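Local coordinates for protein metallocarboxypeptidase (Trypanosoma cruzi, PDB 3DWC) that probably removes single amino acids, other than proline, from the C-terminal ends of peptides as a metal-dependent M32-family carboxypeptidase, at residues G309-A319 with F332-Q342. Residues are numbered along the deposited sequence; the frame is centred on the assembly and turned at random.
Sequences GRSGAFMEFLA and FTSSNMKRVIQ. With SO4 (sulfate ion), chain U.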
loop_
_atom_site.group_PDB
_atom_site.type_symbol
_atom_site.label_atom_id
_atom_site.label_comp_id
_atom_site.label_asym_id
_atom_site.label_seq_id
_atom_site.Cartn_x
_atom_site.Cartn_y
_atom_site.Cartn_z
ATOM N N GLY B 309 15.308 -23.828 12.837
ATOM C CA GLY B 309 13.969 -23.860 13.482
ATOM C C GLY B 309 13.449 -25.154 14.075
ATOM O O GLY B 309 12.804 -25.137 15.129
ATOM N N ARG B 310 13.684 -26.276 13.407
ATOM C CA ARG B 310 13.205 -27.580 13.885
ATOM C C ARG B 310 14.288 -28.401 14.557
ATOM O O ARG B 310 14.086 -29.598 14.820
ATOM C CB ARG B 310 12.629 -28.367 12.695
ATOM C CG ARG B 310 11.371 -27.632 12.104
ATOM C CD ARG B 310 10.542 -28.544 11.350
ATOM N NE ARG B 310 9.521 -27.888 10.521
ATOM C CZ ARG B 310 8.243 -27.740 10.862
ATOM N NH1 ARG B 310 7.380 -27.196 9.987
ATOM N NH2 ARG B 310 7.803 -28.110 12.074
ATOM N N SER B 311 15.439 -27.792 14.808
ATOM C CA SER B 311 16.546 -28.516 15.449
ATOM C C SER B 311 16.332 -28.713 16.936
ATOM O O SER B 311 15.636 -27.917 17.579
ATOM C CB SER B 311 17.857 -27.793 15.234
ATOM O OG SER B 311 17.945 -26.551 15.938
ATOM N N GLY B 312 16.941 -29.779 17.490
ATOM C CA GLY B 312 16.928 -29.993 18.936
ATOM C C GLY B 312 17.510 -28.831 19.712
ATOM O O GLY B 312 16.990 -28.464 20.731
ATOM N N ALA B 313 18.632 -28.273 19.227
ATOM C CA ALA B 313 19.285 -27.103 19.841
ATOM C C ALA B 313 18.344 -25.928 19.978
ATOM O O ALA B 313 18.333 -25.241 20.997
ATOM C CB ALA B 313 20.565 -26.691 19.026
ATOM N N PHE B 314 17.582 -25.649 18.932
ATOM C CA PHE B 314 16.639 -24.543 18.976
ATOM C C PHE B 314 15.503 -24.798 19.969
ATOM O O PHE B 314 14.954 -23.859 20.551
ATOM C CB PHE B 314 16.126 -24.325 17.592
ATOM C CG PHE B 314 15.287 -23.113 17.424
ATOM C CD1 PHE B 314 15.850 -21.888 17.321
ATOM C CD2 PHE B 314 13.918 -23.232 17.310
ATOM C CE1 PHE B 314 15.085 -20.770 17.085
ATOM C CE2 PHE B 314 13.134 -22.104 17.116
ATOM C CZ PHE B 314 13.747 -20.872 16.989
ATOM N N MET B 315 15.136 -26.062 20.177
ATOM C CA MET B 315 14.113 -26.371 21.179
ATOM C C MET B 315 14.527 -25.913 22.570
ATOM O O MET B 315 13.687 -25.579 23.411
ATOM C CB MET B 315 13.781 -27.879 21.169
ATOM C CG MET B 315 13.147 -28.374 19.854
ATOM S SD MET B 315 11.720 -27.413 19.259
ATOM C CE MET B 315 12.455 -26.357 18.037
ATOM N N GLU B 316 15.834 -25.966 22.825
ATOM C CA GLU B 316 16.394 -25.550 24.086
ATOM C C GLU B 316 16.240 -24.066 24.323
ATOM O O GLU B 316 15.939 -23.630 25.435
ATOM C CB GLU B 316 17.863 -25.904 24.142
ATOM C CG GLU B 316 18.109 -27.369 24.040
ATOM C CD GLU B 316 19.571 -27.728 24.316
ATOM O OE1 GLU B 316 20.207 -27.037 25.162
ATOM O OE2 GLU B 316 20.059 -28.669 23.645
ATOM N N PHE B 317 16.467 -23.290 23.259
ATOM C CA PHE B 317 16.109 -21.895 23.260
ATOM C C PHE B 317 14.574 -21.606 23.274
ATOM O O PHE B 317 14.094 -20.715 23.976
ATOM C CB PHE B 317 16.739 -21.215 22.057
ATOM C CG PHE B 317 16.642 -19.718 22.116
ATOM C CD1 PHE B 317 17.503 -18.977 22.923
ATOM C CD2 PHE B 317 15.705 -19.045 21.342
ATOM C CE1 PHE B 317 17.415 -17.576 22.980
ATOM C CE2 PHE B 317 15.620 -17.646 21.384
ATOM C CZ PHE B 317 16.483 -16.920 22.211
ATOM N N LEU B 318 13.816 -22.336 22.468
ATOM C CA LEU B 318 12.390 -22.076 22.315
ATOM C C LEU B 318 11.544 -22.332 23.560
ATOM O O LEU B 318 10.680 -21.505 23.939
ATOM C CB LEU B 318 11.831 -22.920 21.160
ATOM C CG LEU B 318 10.318 -22.812 20.906
ATOM C CD1 LEU B 318 9.920 -21.368 20.599
ATOM C CD2 LEU B 318 9.886 -23.787 19.813
ATOM N N ALA B 319 11.751 -23.486 24.178
ATOM C CA ALA B 319 10.890 -23.924 25.284
ATOM C C ALA B 319 10.643 -22.883 26.375
ATOM O O ALA B 319 9.456 -22.612 26.731
ATOM C CB ALA B 319 11.397 -25.238 25.863
ATOM N N PHE B 332 5.764 -27.759 27.532
ATOM C CA PHE B 332 6.827 -26.769 27.247
ATOM C C PHE B 332 8.200 -27.108 27.840
ATOM O O PHE B 332 8.739 -26.388 28.712
ATOM C CB PHE B 332 6.428 -25.372 27.718
ATOM C CG PHE B 332 5.272 -24.746 26.969
ATOM C CD1 PHE B 332 4.813 -25.233 25.736
ATOM C CD2 PHE B 332 4.661 -23.623 27.498
ATOM C CE1 PHE B 332 3.786 -24.641 25.085
ATOM C CE2 PHE B 332 3.597 -23.008 26.827
ATOM C CZ PHE B 332 3.158 -23.533 25.603
ATOM N N THR B 333 8.751 -28.223 27.385
ATOM C CA THR B 333 10.104 -28.633 27.754
ATOM C C THR B 333 10.811 -28.816 26.422
ATOM O O THR B 333 10.158 -29.045 25.429
ATOM C CB THR B 333 10.130 -29.953 28.483
ATOM O OG1 THR B 333 9.744 -30.992 27.577
ATOM C CG2 THR B 333 9.236 -29.950 29.758
ATOM N N SER B 334 12.124 -28.732 26.376
ATOM C CA SER B 334 12.804 -28.840 25.086
ATOM C C SER B 334 12.719 -30.226 24.472
ATOM O O SER B 334 12.670 -30.373 23.255
ATOM C CB SER B 334 14.265 -28.409 25.192
ATOM O OG SER B 334 14.967 -29.242 26.076
ATOM N N SER B 335 12.765 -31.252 25.311
ATOM C CA SER B 335 12.614 -32.610 24.812
ATOM C C SER B 335 11.206 -32.857 24.228
ATOM O O SER B 335 11.048 -33.450 23.150
ATOM C CB SER B 335 12.896 -33.614 25.951
ATOM O OG SER B 335 12.329 -34.896 25.648
ATOM N N ASN B 336 10.172 -32.414 24.920
ATOM C CA ASN B 336 8.837 -32.610 24.375
ATOM C C ASN B 336 8.576 -31.754 23.129
ATOM O O ASN B 336 8.016 -32.249 22.161
ATOM C CB ASN B 336 7.745 -32.343 25.408
ATOM C CG ASN B 336 6.383 -32.625 24.848
ATOM O OD1 ASN B 336 6.029 -33.788 24.714
ATOM N ND2 ASN B 336 5.629 -31.583 24.465
ATOM N N MET B 337 9.026 -30.499 23.103
ATOM C CA MET B 337 8.788 -29.699 21.921
ATOM C C MET B 337 9.511 -30.222 20.698
ATOM O O MET B 337 9.039 -30.076 19.582
ATOM C CB MET B 337 9.097 -28.228 22.152
ATOM C CG MET B 337 8.103 -27.559 23.100
ATOM S SD MET B 337 6.393 -27.637 22.562
ATOM C CE MET B 337 6.607 -27.020 20.909
ATOM N N LYS B 338 10.691 -30.780 20.880
ATOM C CA LYS B 338 11.346 -31.467 19.771
ATOM C C LYS B 338 10.470 -32.590 19.199
ATOM O O LYS B 338 10.398 -32.798 17.990
ATOM C CB LYS B 338 12.703 -32.015 20.206
ATOM C CG LYS B 338 13.445 -32.720 19.090
ATOM C CD LYS B 338 14.833 -33.143 19.569
ATOM C CE LYS B 338 15.394 -34.269 18.754
ATOM N NZ LYS B 338 16.749 -34.687 19.338
ATOM N N ARG B 339 9.792 -33.312 20.074
ATOM C CA ARG B 339 8.959 -34.438 19.646
ATOM C C ARG B 339 7.753 -33.971 18.877
ATOM O O ARG B 339 7.384 -34.588 17.892
ATOM C CB ARG B 339 8.559 -35.302 20.834
ATOM C CG ARG B 339 9.507 -36.429 21.017
ATOM C CD ARG B 339 10.204 -36.523 22.329
ATOM N NE ARG B 339 9.551 -37.375 23.271
ATOM C CZ ARG B 339 10.126 -38.084 24.246
ATOM N NH1 ARG B 339 11.438 -38.141 24.444
ATOM N NH2 ARG B 339 9.343 -38.783 25.038
ATOM N N VAL B 340 7.172 -32.857 19.318
ATOM C CA VAL B 340 6.067 -32.201 18.622
ATOM C C VAL B 340 6.525 -31.667 17.230
ATOM O O VAL B 340 5.944 -31.988 16.210
ATOM C CB VAL B 340 5.497 -31.033 19.494
ATOM C CG1 VAL B 340 4.479 -30.169 18.693
ATOM C CG2 VAL B 340 4.903 -31.574 20.807
ATOM N N ILE B 341 7.573 -30.869 17.199
ATOM C CA ILE B 341 8.034 -30.209 15.971
ATOM C C ILE B 341 8.643 -31.199 14.928
ATOM O O ILE B 341 8.595 -30.907 13.714
ATOM C CB ILE B 341 9.039 -29.028 16.326
ATOM C CG1 ILE B 341 8.395 -27.910 17.174
ATOM C CG2 ILE B 341 9.674 -28.352 15.131
ATOM C CD1 ILE B 341 7.297 -27.250 16.576
ATOM N N GLN B 342 9.209 -32.333 15.370
ATOM C CA GLN B 342 9.853 -33.319 14.455
ATOM C C GLN B 342 8.980 -34.540 14.219
ATOM O O GLN B 342 9.435 -35.552 13.715
ATOM C CB GLN B 342 11.205 -33.792 14.980
ATOM C CG GLN B 342 12.282 -32.698 14.935
ATOM C CD GLN B 342 13.639 -33.173 15.387
ATOM O OE1 GLN B 342 13.867 -34.364 15.599
ATOM N NE2 GLN B 342 14.575 -32.239 15.499
HETATM S S SO4 U . 9.113 -41.543 27.193
HETATM O O1 SO4 U . 9.446 -41.085 28.549
HETATM O O2 SO4 U . 8.830 -42.980 27.197
HETATM O O3 SO4 U . 7.925 -40.848 26.709
HETATM O O4 SO4 U . 10.252 -41.291 26.311
#
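Met-315 is the knob of this contact: its side chain drops into a hole on helix 334-341 formed by Ser-334, Met-337, Lys-338 and Ile-341. CG lies 3.6 Å from Lys-338 CA, and a bend at chi2 (-51°) swings the sulfur along that helix, where SD rests 4.0 Å from Met-337 CB and equally close to Ile-341 CG1. One turn further on, the methyl of Ala-319 packs against the start of the helix, CB 3.6 Å from Ser-334 N, while Ser-334 CB leans on the Met-315 carbonyl. At the other end, Gly-312 lets the extended Lys-338 chain run close to its backbone, Lys-338 CD 3.8 Å from Gly-312 CA.

The two elements are consecutive helices of the largely helical M32 fold, joined by a short loop; the axes of segments 312-319 and 334-341 approach to 8.4 Å, their directions 121° apart. Both begin with a side-chain N-cap, Ser-311 OG accepting from Phe-314 N and Thr-333 OG1 from Asn-336 N; Ser-311 OG also hydrogen-bonds to Ile-308 O. Helix 259-276, which carries both cobalt-binding histidines, His-267 and His-271, packs against both through residues such as Phe-314 and Ile-341.

Polar bonds gather where the second helix ends. Gln-342 NE2 donates to Arg-310 O at 2.8 Å, nearly straight (173°) and in the plane of its own amide; the same nitrogen also bonds the C-terminal carboxylate of Gly-505. Arg-310 crosses Ile-341 at about a right angle, Arg-310 CG 3.5 Å from Ile-341 CG2, and its NH2 makes a weak, bent bond to Ile-341 O, whereas NH1 pairs with Glu-305.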